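Local coordinates for protein C-type lectin domain family 4, member a4 (Mus musculus, PDB 3VYK) that binds N-glycans, including those carrying a bisecting N-acetylglucosamine, through a calcium-containing C-type lectin domain, and is probably a pattern recognition receptor of dendritic cells, at residues A37-D49 with W75-F87. Sequence-based numbering, arbitrary orientation.
Sequences AHLVVIHSQAEQD and WIDQTPYNKSATF
W75 packs its indole under the chain of V41 and I42, and its atoms meet V41, I42 and H43 in turn. Its CB lies beside the two methyls of V41. Farther out, W75 CG and CD2 lie under V41 CG1, which, turned anti to the backbone N (chi1 167°), sits over the face of the five-membered ring, 3.9 Å from its centroid, as a CH-pi contact. Beyond CE3, which touches V41 CA, the far rim of the six-membered ring passes beneath the I42 backbone: CZ3 nears V40 O and I42 N, which stands over that same face, W75 CH2 ends 4.0 Å from I42 CB, and W75 CZ2 is 3.2 Å from I42 O. On the five-membered side, CD1 and NE1 come near H43 CE1, the H43 and W75 ring planes being inclined at 59°. H43 NE2 donates in its ring plane to T79 OG1 at 2.8 Å, while P80 O lies at the same ring's edge. T79 OG1 in turn donates to D77 OD1, which also takes T79 N in an Asx turn; that relay ties H43 to the turn after strand 73-75. Water bridges I42 O to A85 O. At the other end Q48, bent at chi2, lays its amide nearly parallel to the F87 ring, planes 10° apart, with Q48 CG over the face, 4.0 Å from the centroid, a CH-pi contact; Q48 OE1 accepts from W112 NE1. F87 CZ presses against Q45 CA. Segment 75-87, the end of strand 73-75 and the loop that follows, thus joins residues 37-49 within the C-type lectin fold and leads toward the calcium and glycan site that includes E92 and N94.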
loop_
_atom_site.group_PDB
_atom_site.type_symbol
_atom_site.label_atom_id
_atom_site.label_comp_id
_atom_site.label_asym_id
_atom_site.label_seq_id
_atom_site.Cartn_x
_atom_site.Cartn_y
_atom_site.Cartn_z
ATOM N N ALA A 37 0.057 -12.179 6.738
ATOM C CA ALA A 37 -0.138 -10.729 6.676
ATOM C C ALA A 37 -1.034 -10.360 5.487
ATOM O O ALA A 37 -1.527 -11.238 4.785
ATOM C CB ALA A 37 1.213 -10.044 6.555
ATOM N N HIS A 38 -1.245 -9.066 5.263
ATOM C CA HIS A 38 -1.980 -8.589 4.087
ATOM C C HIS A 38 -1.365 -7.309 3.599
ATOM O O HIS A 38 -0.633 -6.642 4.340
ATOM C CB HIS A 38 -3.463 -8.376 4.411
ATOM C CG HIS A 38 -3.708 -7.422 5.565
ATOM N ND1 HIS A 38 -3.717 -6.078 5.412
ATOM C CD2 HIS A 38 -3.940 -7.665 6.916
ATOM C CE1 HIS A 38 -3.942 -5.492 6.603
ATOM N NE2 HIS A 38 -4.082 -6.463 7.525
ATOM N N LEU A 39 -1.655 -6.929 2.357
ATOM C CA LEU A 39 -1.187 -5.639 1.858
ATOM C C LEU A 39 -1.678 -4.516 2.770
ATOM O O LEU A 39 -2.797 -4.566 3.300
ATOM C CB LEU A 39 -1.606 -5.413 0.398
ATOM C CG LEU A 39 -0.802 -6.235 -0.622
ATOM C CD1 LEU A 39 -1.495 -6.184 -1.973
ATOM C CD2 LEU A 39 0.628 -5.743 -0.748
ATOM N N VAL A 40 -0.821 -3.520 2.958
ATOM C CA VAL A 40 -1.040 -2.510 3.996
ATOM C C VAL A 40 -2.339 -1.713 3.844
ATOM O O VAL A 40 -2.741 -1.336 2.746
ATOM C CB VAL A 40 0.194 -1.593 4.127
ATOM C CG1 VAL A 40 0.362 -0.701 2.904
ATOM C CG2 VAL A 40 0.142 -0.790 5.414
ATOM N N VAL A 41 -2.990 -1.483 4.976
ATOM C CA VAL A 41 -4.208 -0.699 5.055
ATOM C C VAL A 41 -3.876 0.528 5.897
ATOM O O VAL A 41 -3.433 0.393 7.032
ATOM C CB VAL A 41 -5.338 -1.541 5.700
ATOM C CG1 VAL A 41 -6.522 -0.671 6.084
ATOM C CG2 VAL A 41 -5.769 -2.661 4.750
ATOM N N ILE A 42 -4.058 1.719 5.328
ATOM C CA ILE A 42 -3.513 2.948 5.917
ATOM C C ILE A 42 -4.645 3.816 6.455
ATOM O O ILE A 42 -5.510 4.257 5.695
ATOM C CB ILE A 42 -2.688 3.707 4.862
ATOM C CG1 ILE A 42 -1.548 2.822 4.351
ATOM C CG2 ILE A 42 -2.121 5.001 5.444
ATOM C CD1 ILE A 42 -0.837 3.377 3.131
ATOM N N HIS A 43 -4.636 4.064 7.767
ATOM C CA HIS A 43 -5.753 4.776 8.397
ATOM C C HIS A 43 -5.455 6.134 8.972
ATOM O O HIS A 43 -6.345 6.770 9.531
ATOM C CB HIS A 43 -6.444 3.893 9.428
ATOM C CG HIS A 43 -7.396 2.894 8.822
ATOM N ND1 HIS A 43 -8.462 3.263 8.088
ATOM C CD2 HIS A 43 -7.409 1.502 8.865
ATOM C CE1 HIS A 43 -9.125 2.158 7.676
ATOM N NE2 HIS A 43 -8.475 1.085 8.147
ATOM N N SER A 44 -4.227 6.611 8.799
ATOM C CA SER A 44 -3.832 7.931 9.310
ATOM C C SER A 44 -2.599 8.430 8.597
ATOM O O SER A 44 -1.848 7.647 7.991
ATOM C CB SER A 44 -3.537 7.864 10.815
ATOM O OG SER A 44 -2.399 7.042 11.075
ATOM N N GLN A 45 -2.376 9.742 8.680
ATOM C CA GLN A 45 -1.121 10.315 8.195
ATOM C C GLN A 45 0.084 9.776 8.962
ATOM O O GLN A 45 1.142 9.592 8.382
ATOM C CB GLN A 45 -1.097 11.846 8.203
ATOM C CG GLN A 45 0.159 12.357 7.505
ATOM C CD GLN A 45 0.164 13.838 7.189
ATOM O OE1 GLN A 45 1.242 14.449 7.053
ATOM N NE2 GLN A 45 -1.015 14.424 7.055
ATOM N N ALA A 46 -0.077 9.517 10.262
ATOM C CA ALA A 46 1.005 8.902 11.032
ATOM C C ALA A 46 1.443 7.593 10.397
ATOM O O ALA A 46 2.627 7.382 10.214
ATOM C CB ALA A 46 0.600 8.687 12.484
ATOM N N GLU A 47 0.484 6.733 10.054
ATOM C CA GLU A 47 0.808 5.480 9.372
ATOM C C GLU A 47 1.440 5.726 8.005
ATOM O O GLU A 47 2.461 5.121 7.691
ATOM C CB GLU A 47 -0.429 4.607 9.201
ATOM C CG GLU A 47 -1.005 4.068 10.495
ATOM C CD GLU A 47 -2.440 3.668 10.304
ATOM O OE1 GLU A 47 -2.700 2.804 9.451
ATOM O OE2 GLU A 47 -3.313 4.256 10.990
ATOM N N GLN A 48 0.822 6.598 7.199
ATOM C CA GLN A 48 1.378 6.969 5.892
ATOM C C GLN A 48 2.842 7.424 5.998
ATOM O O GLN A 48 3.699 6.909 5.293
ATOM C CB GLN A 48 0.524 8.061 5.239
ATOM C CG GLN A 48 1.109 8.627 3.950
ATOM C CD GLN A 48 0.907 7.728 2.748
ATOM O OE1 GLN A 48 0.255 6.688 2.829
ATOM N NE2 GLN A 48 1.478 8.140 1.617
ATOM N N ASP A 49 3.121 8.370 6.904
ATOM C CA ASP A 49 4.475 8.902 7.063
ATOM C C ASP A 49 5.463 7.871 7.633
ATOM O O ASP A 49 6.642 7.860 7.262
ATOM C CB ASP A 49 4.460 10.158 7.942
ATOM C CG ASP A 49 3.865 11.371 7.248
ATOM O OD1 ASP A 49 3.711 11.368 6.015
ATOM O OD2 ASP A 49 3.545 12.354 7.938
ATOM N N TRP A 75 -10.758 -0.948 1.224
ATOM C CA TRP A 75 -9.621 -1.653 1.805
ATOM C C TRP A 75 -9.860 -3.125 1.805
ATOM O O TRP A 75 -10.996 -3.572 1.982
ATOM C CB TRP A 75 -9.386 -1.199 3.250
ATOM C CG TRP A 75 -8.925 0.229 3.361
ATOM C CD1 TRP A 75 -9.624 1.312 3.896
ATOM C CD2 TRP A 75 -7.649 0.785 2.896
ATOM N NE1 TRP A 75 -8.876 2.460 3.816
ATOM C CE2 TRP A 75 -7.678 2.207 3.223
ATOM C CE3 TRP A 75 -6.516 0.253 2.282
ATOM C CZ2 TRP A 75 -6.612 3.053 2.922
ATOM C CZ3 TRP A 75 -5.452 1.107 1.980
ATOM C CH2 TRP A 75 -5.499 2.474 2.291
ATOM N N ILE A 76 -8.790 -3.890 1.632
ATOM C CA ILE A 76 -8.906 -5.349 1.531
ATOM C C ILE A 76 -9.321 -6.047 2.826
ATOM O O ILE A 76 -9.816 -7.179 2.778
ATOM C CB ILE A 76 -7.635 -6.001 0.958
ATOM C CG1 ILE A 76 -6.413 -5.711 1.848
ATOM C CG2 ILE A 76 -7.460 -5.579 -0.499
ATOM C CD1 ILE A 76 -5.137 -6.401 1.406
ATOM N N ASP A 77 -9.132 -5.389 3.970
ATOM C CA ASP A 77 -9.569 -5.973 5.247
ATOM C C ASP A 77 -10.978 -5.536 5.629
ATOM O O ASP A 77 -11.432 -5.789 6.757
ATOM C CB ASP A 77 -8.572 -5.675 6.370
ATOM C CG ASP A 77 -8.532 -4.208 6.763
ATOM O OD1 ASP A 77 -9.190 -3.362 6.126
ATOM O OD2 ASP A 77 -7.822 -3.901 7.738
ATOM N N GLN A 78 -11.659 -4.888 4.684
ATOM C CA GLN A 78 -13.039 -4.413 4.830
ATOM C C GLN A 78 -13.244 -3.330 5.891
ATOM O O GLN A 78 -14.390 -2.983 6.201
ATOM C CB GLN A 78 -14.015 -5.582 5.045
ATOM C CG GLN A 78 -14.171 -6.498 3.839
ATOM C CD GLN A 78 -14.871 -7.790 4.202
ATOM O OE1 GLN A 78 -14.280 -8.676 4.820
ATOM N NE2 GLN A 78 -16.138 -7.903 3.824
ATOM N N THR A 79 -12.153 -2.775 6.427
ATOM C CA THR A 79 -12.290 -1.611 7.304
ATOM C C THR A 79 -12.695 -0.396 6.466
ATOM O O THR A 79 -12.358 -0.323 5.287
ATOM C CB THR A 79 -11.026 -1.320 8.137
ATOM O OG1 THR A 79 -9.908 -1.098 7.268
ATOM C CG2 THR A 79 -10.718 -2.485 9.077
ATOM N N PRO A 80 -13.442 0.549 7.058
ATOM C CA PRO A 80 -14.005 1.623 6.241
ATOM C C PRO A 80 -12.951 2.526 5.605
ATOM O O PRO A 80 -11.928 2.842 6.234
ATOM C CB PRO A 80 -14.869 2.416 7.238
ATOM C CG PRO A 80 -15.122 1.475 8.367
ATOM C CD PRO A 80 -13.899 0.622 8.459
ATOM N N TYR A 81 -13.195 2.906 4.354
ATOM C CA TYR A 81 -12.380 3.900 3.668
ATOM C C TYR A 81 -12.719 5.273 4.230
ATOM O O TYR A 81 -13.832 5.765 4.051
ATOM C CB TYR A 81 -12.658 3.842 2.169
ATOM C CG TYR A 81 -11.832 4.766 1.315
ATOM C CD1 TYR A 81 -10.469 4.541 1.129
ATOM C CD2 TYR A 81 -12.421 5.843 0.662
ATOM C CE1 TYR A 81 -9.714 5.381 0.326
ATOM C CE2 TYR A 81 -11.675 6.685 -0.151
ATOM C CZ TYR A 81 -10.323 6.440 -0.313
ATOM O OH TYR A 81 -9.573 7.275 -1.112
ATOM N N ASN A 82 -11.753 5.862 4.929
ATOM C CA ASN A 82 -11.920 7.148 5.592
ATOM C C ASN A 82 -11.395 8.265 4.701
ATOM O O ASN A 82 -10.179 8.423 4.542
ATOM C CB ASN A 82 -11.184 7.145 6.933
ATOM C CG ASN A 82 -11.423 8.413 7.740
ATOM O OD1 ASN A 82 -12.148 9.325 7.309
ATOM N ND2 ASN A 82 -10.831 8.467 8.928
ATOM N N LYS A 83 -12.318 9.051 4.156
ATOM C CA LYS A 83 -11.977 10.155 3.251
ATOM C C LYS A 83 -11.119 11.230 3.922
ATOM O O LYS A 83 -10.481 12.029 3.235
ATOM C CB LYS A 83 -13.241 10.784 2.655
ATOM C CG LYS A 83 -13.973 9.885 1.668
ATOM C CD LYS A 83 -15.198 10.559 1.075
ATOM C CE LYS A 83 -16.303 10.786 2.100
ATOM N NZ LYS A 83 -16.921 9.520 2.593
ATOM N N SER A 84 -11.080 11.243 5.254
ATOM C CA SER A 84 -10.260 12.234 5.967
ATOM C C SER A 84 -8.800 11.822 6.160
ATOM O O SER A 84 -8.011 12.576 6.748
ATOM C CB SER A 84 -10.880 12.620 7.315
ATOM O OG SER A 84 -10.714 11.592 8.263
ATOM N N ALA A 85 -8.437 10.655 5.635
ATOM C CA ALA A 85 -7.050 10.191 5.693
ATOM C C ALA A 85 -6.612 9.512 4.394
ATOM O O ALA A 85 -6.307 8.320 4.365
ATOM C CB ALA A 85 -6.828 9.284 6.898
ATOM N N THR A 86 -6.602 10.274 3.311
ATOM C CA THR A 86 -6.103 9.771 2.036
ATOM C C THR A 86 -4.985 10.671 1.520
ATOM O O THR A 86 -4.867 11.848 1.914
ATOM C CB THR A 86 -7.218 9.631 0.973
ATOM O OG1 THR A 86 -7.721 10.917 0.589
ATOM C CG2 THR A 86 -8.349 8.754 1.498
ATOM N N PHE A 87 -4.151 10.115 0.637
ATOM C CA PHE A 87 -2.886 10.764 0.271
ATOM C C PHE A 87 -2.599 10.717 -1.208
ATOM O O PHE A 87 -1.460 10.538 -1.633
ATOM C CB PHE A 87 -1.749 10.186 1.120
ATOM C CG PHE A 87 -2.047 10.285 2.577
ATOM C CD1 PHE A 87 -1.805 11.479 3.258
ATOM C CD2 PHE A 87 -2.668 9.240 3.244
ATOM C CE1 PHE A 87 -2.145 11.610 4.597
ATOM C CE2 PHE A 87 -3.028 9.368 4.580
ATOM C CZ PHE A 87 -2.762 10.556 5.252
HETATM O O HOH W 1 -6.283 -5.588 9.267
HETATM O O HOH W 2 -7.353 6.232 5.688
HETATM O O HOH W 3 -9.101 6.022 9.582
#